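Long-range contacts in RNA-dependent RNA polymerase (PDB 6DX3), which carries a viral OTU cysteine protease domain that probably removes ubiquitin from proteins: residues Leu12-Tyr17 against Thr76-Thr81; Glu67-Phe72 against Val105-Gln110; Lys113-Ile118 against Val130-Glu135. All coordinates share one frame; numbering follows the deposited sequence.

Contact 1: Leu12-Tyr17 against Thr76-Thr81; sequences LLNGYY and TEETKT
E77 rests on the backbone of L13 and N14: its CB is 3.5 Å from N14 O, and its CG lies beside L13 O. Here a single 3-10 turn, residues 77-80, meets the type I beta turn L12-G15 that connects strands 10-11 and 17-24 of the viral OTU domain. The E77 chain bends at chi2 (-58°), which turns the carboxylate from the beta turn toward K80, with which it forms a salt bridge whose modelled length is too short to be trusted. E78 N comes near N14 O as well, but at a poor angle, and no direct hydrogen bond joins the two segments. E78 meets the beta turn at two points: its CA lies 3.5 Å from N14 OD1, and its side chain runs on to Y16. With CG opposite the backbone N (chi1 -177°) and the rest extended, it passes N14 and crosses the Y16 side chain at about a right angle. E78 OE2 approaches Y16 CE2 obliquely, at 3.7 Å, with ring and carboxylate planes 27° apart. That carboxylate is buried and well satisfied: OE2 is hydrogen-bonded to Y133 OH and N106 ND2, OE1 to S102 OG, a setting that would probably suit a negative charge. T79 points away from the beta turn and ties the start of the 3-10 turn, OG1 and N both donating to T76 O; the OG1 bond is 2.9 Å long and nearly in line with the carbonyl. At T81 a water takes over. It probably bridges to N14 OD1, though the modelled length of that leg is doubtfully short. Within 76-81 the same water donates to E77 O at 2.7 Å and accepts from T81 OG1 at 3.0 Å.

Contact 2: Glu67-Phe72 against Val105-Gln110; sequences EAAGLF and VNFFSQ
A69 sits squarely on the F107 ring, its CA 3.7 Å from the ring centroid and almost exactly on the normal, where helices 57-72 and 102-112 of the OTU domain pack nearly at right angles. The short helix axes cross at 82° and approach to 8.6 Å, a separation suited to the two small residues, A68 and A69, at the crossing. The F107 ring is the main bump: its face lies flat against the A69 backbone, while A69 CB covers the CD2-CE2 side of the same face. One turn on, F72 O closes the F107 rim near CE1, close to the ring plane. A68 fills the dip at the root of F107, its CB 3.3 Å from F107 O and 3.8 Å from F107 CB. The second bump is the F72 ring. Its CG lies beside the backbone N, anti to the carbonyl carbon (chi1 -61°), which lays the ring over Q110 CB; L71 CB covers the opposite face, and both are offset toward the rim. F72 and Q110 slide past each other in opposite directions, ring and amide planes 43° apart. Within its helix the Q110 amide is steadied by NE2 donating to N106 OD1 (3.0 Å), and NE2 is also hydrogen-bonded to T76 OG1, in the loop that follows helix 57-72. Thus held, the amide sets Q110 OE1 3.3 Å from F72 CD1.

Contact 3: Lys113-Ile118 against Val130-Glu135; sequences KVTVYI and VVRYGE
The Y117 ring carries the aliphatic part of R132 over one face, R132 CG standing 4.0 Å from the ring centroid in a CH-pi contact, while V130 CG2 approaches obliquely near CD1. Y117 and R132 run alongside each other in the same direction, ring and guanidinium planes 65° apart, and Y117 OH, itself hydrogen-bonded to D136 O, meets the guanidinium edge. One face of that guanidinium has E135 O over its centre. A bend at chi3 (76°) turns R132 back to its own strand end, where NE donates to G134 O at 2.6 Å and NH2 forms a salt bridge with E135 OE1 at 3.5 Å; E135 OE2 is hydrogen-bonded to Y17 OH. The guanidinium also makes cation-pi contacts with Y17 and W9. T115 CG2 touches R132 CG on this same side. On the other side, the Y133 ring takes I118 CD1 at its edge, 3.8 Å from CE2, and V131 CG2 packs against I118 CB. Two hydrogen-bonded pairs, V116-Y133 and I118-V131, flank the non-hydrogen-bonded pair Y117-R132; I118 N to V131 O spans 2.9 Å at 171°. This is the antiparallel beta hairpin of strands 116-121 and 126-133 within the mixed OTU sheet.

Overall arrangement
Contact 3 is the buried, sheet-forming contact, nearest the centre of the chain; contact 2 is buried too, but joins helices, and contact 1 lies at the surface. Their chemistry follows: regular backbone hydrogen bonds hold contact 3, aromatic and methyl packing holds contact 2, and contact 1 relies on water and packing of E77 against backbone carbonyls. The elements are shared. Helix 102-112 of contact 2 covers the V116, I118 and Y133 side of the hairpin, V105 touching V116, and its chain runs on into strand 116-121. Segment 76-81 follows helix 57-72 and sits on helix 102-112, whereas Y17 of contact 1 pairs with R132 of contact 3 by backbone bonds. The E78 carboxylate joins all three contacts through N106 and Y133.

Contact 1: Leu12-Tyr17 against Thr76-Thr81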
loop_
_atom_site.group_PDB
_atom_site.type_symbol
_atom_site.label_atom_id
_atom_site.label_comp_id
_atom_site.label_asym_id
_atom_site.label_seq_id
_atom_site.Cartn_x
_atom_site.Cartn_y
_atom_site.Cartn_z
ATOM N N LEU A 12 -10.463 12.857 0.303
ATOM C CA LEU A 12 -9.540 13.981 0.343
ATOM C C LEU A 12 -9.366 14.593 -1.040
ATOM O O LEU A 12 -9.486 13.915 -2.062
ATOM C CB LEU A 12 -8.180 13.540 0.883
ATOM C CG LEU A 12 -8.211 12.808 2.224
ATOM C CD1 LEU A 12 -6.797 12.539 2.726
ATOM C CD2 LEU A 12 -9.002 13.608 3.238
ATOM N N LEU A 13 -9.067 15.895 -1.057
ATOM C CA LEU A 13 -8.673 16.536 -2.306
ATOM C C LEU A 13 -7.415 15.896 -2.881
ATOM O O LEU A 13 -7.199 15.932 -4.098
ATOM C CB LEU A 13 -8.458 18.035 -2.080
ATOM C CG LEU A 13 -8.590 18.939 -3.307
ATOM C CD1 LEU A 13 -10.048 19.067 -3.728
ATOM C CD2 LEU A 13 -7.987 20.311 -3.044
ATOM N N ASN A 14 -6.586 15.293 -2.023
ATOM C CA ASN A 14 -5.367 14.630 -2.476
ATOM C C ASN A 14 -5.643 13.415 -3.350
ATOM O O ASN A 14 -4.725 12.938 -4.024
ATOM C CB ASN A 14 -4.520 14.212 -1.273
ATOM C CG ASN A 14 -3.363 15.152 -1.022
ATOM O OD1 ASN A 14 -2.318 15.055 -1.667
ATOM N ND2 ASN A 14 -3.542 16.073 -0.078
ATOM N N GLY A 15 -6.861 12.893 -3.344
ATOM C CA GLY A 15 -7.245 11.823 -4.235
ATOM C C GLY A 15 -7.433 10.443 -3.621
ATOM O O GLY A 15 -7.380 9.450 -4.361
ATOM N N TYR A 16 -7.653 10.348 -2.314
ATOM C CA TYR A 16 -7.884 9.065 -1.663
ATOM C C TYR A 16 -8.735 9.295 -0.423
ATOM O O TYR A 16 -9.054 10.432 -0.067
ATOM C CB TYR A 16 -6.562 8.368 -1.319
ATOM C CG TYR A 16 -5.609 9.213 -0.501
ATOM C CD1 TYR A 16 -5.598 9.140 0.884
ATOM C CD2 TYR A 16 -4.716 10.080 -1.121
ATOM C CE1 TYR A 16 -4.726 9.908 1.633
ATOM C CE2 TYR A 16 -3.842 10.853 -0.382
ATOM C CZ TYR A 16 -3.852 10.765 0.992
ATOM O OH TYR A 16 -2.980 11.535 1.727
ATOM N N TYR A 17 -9.102 8.202 0.235
ATOM C CA TYR A 17 -9.950 8.250 1.416
ATOM C C TYR A 17 -9.112 8.147 2.682
ATOM O O TYR A 17 -8.054 7.512 2.700
ATOM C CB TYR A 17 -10.984 7.123 1.387
ATOM C CG TYR A 17 -11.995 7.261 0.277
ATOM C CD1 TYR A 17 -11.759 6.706 -0.974
ATOM C CD2 TYR A 17 -13.182 7.951 0.476
ATOM C CE1 TYR A 17 -12.682 6.830 -1.993
ATOM C CE2 TYR A 17 -14.111 8.081 -0.538
ATOM C CZ TYR A 17 -13.856 7.519 -1.770
ATOM O OH TYR A 17 -14.779 7.650 -2.778
ATOM N N THR A 76 -2.394 13.003 -10.851
ATOM C CA THR A 76 -2.390 12.460 -9.498
ATOM C C THR A 76 -2.085 13.604 -8.538
ATOM O O THR A 76 -0.955 14.110 -8.509
ATOM C CB THR A 76 -1.376 11.325 -9.364
ATOM O OG1 THR A 76 -1.647 10.322 -10.355
ATOM C CG2 THR A 76 -1.457 10.690 -7.980
ATOM N N GLU A 77 -3.091 14.010 -7.755
ATOM C CA GLU A 77 -2.932 15.175 -6.888
ATOM C C GLU A 77 -1.886 14.945 -5.807
ATOM O O GLU A 77 -1.244 15.900 -5.356
ATOM C CB GLU A 77 -4.270 15.553 -6.245
ATOM C CG GLU A 77 -5.368 15.877 -7.239
ATOM C CD GLU A 77 -4.999 17.016 -8.169
ATOM O OE1 GLU A 77 -4.650 18.109 -7.674
ATOM O OE2 GLU A 77 -5.043 16.816 -9.402
ATOM N N GLU A 78 -1.702 13.697 -5.373
ATOM C CA GLU A 78 -0.730 13.418 -4.322
ATOM C C GLU A 78 0.686 13.817 -4.724
ATOM O O GLU A 78 1.517 14.080 -3.847
ATOM C CB GLU A 78 -0.779 11.934 -3.938
ATOM C CG GLU A 78 0.155 11.572 -2.792
ATOM C CD GLU A 78 -0.268 10.328 -2.033
ATOM O OE1 GLU A 78 0.267 10.119 -0.927
ATOM O OE2 GLU A 78 -1.122 9.564 -2.534
ATOM N N THR A 79 0.978 13.900 -6.025
ATOM C CA THR A 79 2.311 14.319 -6.441
ATOM C C THR A 79 2.609 15.767 -6.075
ATOM O O THR A 79 3.784 16.137 -5.977
ATOM C CB THR A 79 2.493 14.136 -7.950
ATOM O OG1 THR A 79 1.736 15.131 -8.648
ATOM C CG2 THR A 79 2.047 12.745 -8.394
ATOM N N LYS A 80 1.584 16.589 -5.848
ATOM C CA LYS A 80 1.804 18.028 -5.735
ATOM C C LYS A 80 2.485 18.427 -4.432
ATOM O O LYS A 80 2.991 19.551 -4.333
ATOM C CB LYS A 80 0.476 18.768 -5.893
ATOM C CG LYS A 80 -0.039 18.793 -7.329
ATOM C CD LYS A 80 -1.503 19.194 -7.386
ATOM C CE LYS A 80 -1.941 19.511 -8.808
ATOM N NZ LYS A 80 -3.409 19.767 -8.892
ATOM N N THR A 81 2.530 17.542 -3.436
ATOM C CA THR A 81 3.189 17.837 -2.170
ATOM C C THR A 81 4.496 17.064 -2.002
ATOM O O THR A 81 4.970 16.894 -0.873
ATOM C CB THR A 81 2.248 17.550 -1.000
ATOM O OG1 THR A 81 1.658 16.257 -1.162
ATOM C CG2 THR A 81 1.145 18.597 -0.937
HETATM O O HOH W 1 -0.848 16.606 -2.767
#

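Contact 2: Glu67-Phe72 against Val105-Gln110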
loop_
_atom_site.group_PDB
_atom_site.type_symbol
_atom_site.label_atom_id
_atom_site.label_comp_id
_atom_site.label_asym_id
_atom_site.label_seq_id
_atom_site.Cartn_x
_atom_site.Cartn_y
_atom_site.Cartn_z
ATOM N N GLU A 67 6.130 2.655 -14.417
ATOM C CA GLU A 67 5.289 2.953 -15.571
ATOM C C GLU A 67 3.977 3.604 -15.148
ATOM O O GLU A 67 3.454 4.460 -15.870
ATOM C CB GLU A 67 5.025 1.680 -16.380
ATOM C CG GLU A 67 6.231 1.205 -17.182
ATOM C CD GLU A 67 6.032 -0.165 -17.799
ATOM O OE1 GLU A 67 5.063 -0.342 -18.568
ATOM O OE2 GLU A 67 6.848 -1.067 -17.512
ATOM N N ALA A 68 3.439 3.219 -13.987
ATOM C CA ALA A 68 2.241 3.878 -13.478
ATOM C C ALA A 68 2.502 5.351 -13.196
ATOM O O ALA A 68 1.642 6.202 -13.449
ATOM C CB ALA A 68 1.744 3.173 -12.217
ATOM N N ALA A 69 3.687 5.670 -12.664
ATOM C CA ALA A 69 4.047 7.064 -12.430
ATOM C C ALA A 69 4.106 7.848 -13.734
ATOM O O ALA A 69 3.597 8.971 -13.817
ATOM C CB ALA A 69 5.389 7.144 -11.700
ATOM N N GLY A 70 4.714 7.268 -14.769
ATOM C CA GLY A 70 4.784 7.947 -16.051
ATOM C C GLY A 70 3.432 8.138 -16.709
ATOM O O GLY A 70 3.252 9.073 -17.495
ATOM N N LEU A 71 2.467 7.268 -16.400
ATOM C CA LEU A 71 1.149 7.361 -17.021
ATOM C C LEU A 71 0.248 8.362 -16.308
ATOM O O LEU A 71 -0.563 9.040 -16.952
ATOM C CB LEU A 71 0.475 5.989 -17.038
ATOM C CG LEU A 71 0.961 4.905 -18.006
ATOM C CD1 LEU A 71 0.468 3.546 -17.542
ATOM C CD2 LEU A 71 0.482 5.182 -19.417
ATOM N N PHE A 72 0.365 8.467 -14.984
ATOM C CA PHE A 72 -0.631 9.160 -14.176
ATOM C C PHE A 72 -0.064 10.344 -13.401
ATOM O O PHE A 72 -0.780 10.917 -12.571
ATOM C CB PHE A 72 -1.290 8.181 -13.198
ATOM C CG PHE A 72 -2.023 7.046 -13.867
ATOM C CD1 PHE A 72 -3.238 7.265 -14.500
ATOM C CD2 PHE A 72 -1.507 5.762 -13.846
ATOM C CE1 PHE A 72 -3.918 6.227 -15.105
ATOM C CE2 PHE A 72 -2.179 4.719 -14.453
ATOM C CZ PHE A 72 -3.387 4.951 -15.084
ATOM N N VAL A 105 1.908 3.404 -3.627
ATOM C CA VAL A 105 0.644 2.675 -3.560
ATOM C C VAL A 105 -0.395 3.357 -4.436
ATOM O O VAL A 105 -1.158 2.697 -5.153
ATOM C CB VAL A 105 0.159 2.566 -2.103
ATOM C CG1 VAL A 105 -1.203 1.896 -2.063
ATOM C CG2 VAL A 105 1.161 1.820 -1.249
ATOM N N ASN A 106 -0.444 4.691 -4.382
ATOM C CA ASN A 106 -1.355 5.461 -5.221
ATOM C C ASN A 106 -1.210 5.071 -6.687
ATOM O O ASN A 106 -2.195 4.734 -7.354
ATOM C CB ASN A 106 -1.084 6.957 -5.022
ATOM C CG ASN A 106 -2.197 7.840 -5.560
ATOM O OD1 ASN A 106 -2.830 7.525 -6.570
ATOM N ND2 ASN A 106 -2.432 8.965 -4.890
ATOM N N PHE A 107 0.024 5.083 -7.196
ATOM C CA PHE A 107 0.243 4.787 -8.610
ATOM C C PHE A 107 -0.079 3.333 -8.940
ATOM O O PHE A 107 -0.677 3.049 -9.984
ATOM C CB PHE A 107 1.684 5.123 -8.996
ATOM C CG PHE A 107 1.913 6.587 -9.233
ATOM C CD1 PHE A 107 1.009 7.329 -9.975
ATOM C CD2 PHE A 107 3.024 7.224 -8.702
ATOM C CE1 PHE A 107 1.212 8.680 -10.194
ATOM C CE2 PHE A 107 3.233 8.576 -8.916
ATOM C CZ PHE A 107 2.328 9.304 -9.661
ATOM N N PHE A 108 0.307 2.397 -8.069
ATOM C CA PHE A 108 0.042 0.989 -8.356
ATOM C C PHE A 108 -1.453 0.696 -8.367
ATOM O O PHE A 108 -1.935 -0.070 -9.211
ATOM C CB PHE A 108 0.750 0.094 -7.341
ATOM C CG PHE A 108 0.480 -1.371 -7.540
ATOM C CD1 PHE A 108 1.115 -2.076 -8.550
ATOM C CD2 PHE A 108 -0.412 -2.044 -6.718
ATOM C CE1 PHE A 108 0.865 -3.423 -8.737
ATOM C CE2 PHE A 108 -0.665 -3.393 -6.902
ATOM C CZ PHE A 108 -0.025 -4.083 -7.909
ATOM N N SER A 109 -2.199 1.293 -7.434
ATOM C CA SER A 109 -3.644 1.092 -7.391
ATOM C C SER A 109 -4.305 1.587 -8.671
ATOM O O SER A 109 -5.258 0.971 -9.164
ATOM C CB SER A 109 -4.233 1.804 -6.174
ATOM O OG SER A 109 -3.974 3.196 -6.234
ATOM N N GLN A 110 -3.814 2.701 -9.219
ATOM C CA GLN A 110 -4.329 3.195 -10.493
ATOM C C GLN A 110 -3.982 2.251 -11.636
ATOM O O GLN A 110 -4.820 1.994 -12.509
ATOM C CB GLN A 110 -3.772 4.591 -10.782
ATOM C CG GLN A 110 -4.207 5.668 -9.801
ATOM C CD GLN A 110 -3.843 7.058 -10.282
ATOM O OE1 GLN A 110 -4.298 7.498 -11.338
ATOM N NE2 GLN A 110 -3.018 7.756 -9.513
#

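Contact 3: Lys113-Ile118 against Val130-Glu135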
loop_
_atom_site.group_PDB
_atom_site.type_symbol
_atom_site.label_atom_id
_atom_site.label_comp_id
_atom_site.label_asym_id
_atom_site.label_seq_id
_atom_site.Cartn_x
_atom_site.Cartn_y
_atom_site.Cartn_z
ATOM N N LYS A 113 -5.715 -1.269 -10.999
ATOM C CA LYS A 113 -7.152 -1.177 -10.750
ATOM C C LYS A 113 -7.559 -2.092 -9.595
ATOM O O LYS A 113 -8.463 -2.923 -9.707
ATOM C CB LYS A 113 -7.953 -1.494 -12.013
ATOM C CG LYS A 113 -7.987 -0.361 -13.028
ATOM C CD LYS A 113 -8.468 -0.844 -14.381
ATOM C CE LYS A 113 -7.341 -0.845 -15.398
ATOM N NZ LYS A 113 -6.151 -1.586 -14.891
ATOM N N VAL A 114 -6.852 -1.946 -8.479
ATOM C CA VAL A 114 -7.118 -2.699 -7.261
ATOM C C VAL A 114 -7.094 -1.722 -6.096
ATOM O O VAL A 114 -6.313 -0.765 -6.095
ATOM C CB VAL A 114 -6.093 -3.839 -7.055
ATOM C CG1 VAL A 114 -4.682 -3.279 -6.914
ATOM C CG2 VAL A 114 -6.459 -4.685 -5.839
ATOM N N THR A 115 -7.961 -1.950 -5.117
ATOM C CA THR A 115 -8.046 -1.085 -3.951
ATOM C C THR A 115 -7.045 -1.541 -2.898
ATOM O O THR A 115 -6.864 -2.741 -2.675
ATOM C CB THR A 115 -9.465 -1.093 -3.380
ATOM O OG1 THR A 115 -10.383 -0.619 -4.374
ATOM C CG2 THR A 115 -9.559 -0.204 -2.153
ATOM N N VAL A 116 -6.377 -0.575 -2.270
ATOM C CA VAL A 116 -5.379 -0.847 -1.242
ATOM C C VAL A 116 -5.721 -0.047 0.005
ATOM O O VAL A 116 -5.901 1.174 -0.065
ATOM C CB VAL A 116 -3.952 -0.513 -1.716
ATOM C CG1 VAL A 116 -2.952 -0.788 -0.599
ATOM C CG2 VAL A 116 -3.598 -1.315 -2.961
ATOM N N TYR A 117 -5.812 -0.735 1.139
ATOM C CA TYR A 117 -5.925 -0.105 2.447
ATOM C C TYR A 117 -4.542 -0.073 3.082
ATOM O O TYR A 117 -3.833 -1.084 3.074
ATOM C CB TYR A 117 -6.888 -0.871 3.357
ATOM C CG TYR A 117 -8.354 -0.804 2.982
ATOM C CD1 TYR A 117 -9.305 -0.408 3.913
ATOM C CD2 TYR A 117 -8.792 -1.164 1.713
ATOM C CE1 TYR A 117 -10.645 -0.355 3.587
ATOM C CE2 TYR A 117 -10.129 -1.112 1.377
ATOM C CZ TYR A 117 -11.052 -0.708 2.319
ATOM O OH TYR A 117 -12.388 -0.654 1.995
ATOM N N ILE A 118 -4.162 1.078 3.629
ATOM C CA ILE A 118 -2.901 1.232 4.347
ATOM C C ILE A 118 -3.240 1.558 5.794
ATOM O O ILE A 118 -3.694 2.670 6.099
ATOM C CB ILE A 118 -2.004 2.316 3.737
ATOM C CG1 ILE A 118 -1.876 2.129 2.224
ATOM C CG2 ILE A 118 -0.629 2.289 4.390
ATOM C CD1 ILE A 118 -0.988 3.175 1.563
ATOM N N VAL A 130 -6.482 4.923 8.872
ATOM C CA VAL A 130 -6.344 4.125 7.660
ATOM C C VAL A 130 -6.630 5.018 6.460
ATOM O O VAL A 130 -7.478 5.916 6.530
ATOM C CB VAL A 130 -7.284 2.895 7.689
ATOM C CG1 VAL A 130 -8.743 3.330 7.783
ATOM C CG2 VAL A 130 -7.058 2.002 6.475
ATOM N N VAL A 131 -5.900 4.798 5.368
ATOM C CA VAL A 131 -6.172 5.474 4.107
ATOM C C VAL A 131 -6.494 4.419 3.059
ATOM O O VAL A 131 -5.972 3.298 3.093
ATOM C CB VAL A 131 -5.004 6.375 3.644
ATOM C CG1 VAL A 131 -4.668 7.407 4.716
ATOM C CG2 VAL A 131 -3.787 5.545 3.290
ATOM N N ARG A 132 -7.374 4.779 2.128
ATOM C CA ARG A 132 -7.848 3.852 1.110
ATOM C C ARG A 132 -7.646 4.468 -0.263
ATOM O O ARG A 132 -8.160 5.557 -0.542
ATOM C CB ARG A 132 -9.324 3.498 1.319
ATOM C CG ARG A 132 -9.836 2.444 0.341
ATOM C CD ARG A 132 -11.317 2.178 0.530
ATOM N NE ARG A 132 -12.134 3.251 -0.023
ATOM C CZ ARG A 132 -13.371 3.525 0.373
ATOM N NH1 ARG A 132 -13.937 2.801 1.329
ATOM N NH2 ARG A 132 -14.042 4.523 -0.185
ATOM N N TYR A 133 -6.896 3.773 -1.112
ATOM C CA TYR A 133 -6.772 4.107 -2.527
ATOM C C TYR A 133 -7.702 3.163 -3.281
ATOM O O TYR A 133 -7.356 2.010 -3.535
ATOM C CB TYR A 133 -5.326 3.975 -2.995
ATOM C CG TYR A 133 -4.395 4.982 -2.360
ATOM C CD1 TYR A 133 -4.208 6.236 -2.926
ATOM C CD2 TYR A 133 -3.704 4.680 -1.193
ATOM C CE1 TYR A 133 -3.359 7.160 -2.350
ATOM C CE2 TYR A 133 -2.856 5.600 -0.608
ATOM C CZ TYR A 133 -2.684 6.837 -1.192
ATOM O OH TYR A 133 -1.837 7.760 -0.616
ATOM N N GLY A 134 -8.889 3.647 -3.620
ATOM C CA GLY A 134 -9.908 2.845 -4.265
ATOM C C GLY A 134 -11.213 2.874 -3.492
ATOM O O GLY A 134 -11.352 3.546 -2.472
ATOM N N GLU A 135 -12.178 2.108 -4.003
ATOM C CA GLU A 135 -13.525 2.084 -3.451
ATOM C C GLU A 135 -13.953 0.731 -2.902
ATOM O O GLU A 135 -14.976 0.664 -2.212
ATOM C CB GLU A 135 -14.549 2.516 -4.514
ATOM C CG GLU A 135 -14.166 3.760 -5.290
ATOM C CD GLU A 135 -14.371 5.024 -4.488
ATOM O OE1 GLU A 135 -15.085 4.966 -3.466
ATOM O OE2 GLU A 135 -13.822 6.076 -4.880
#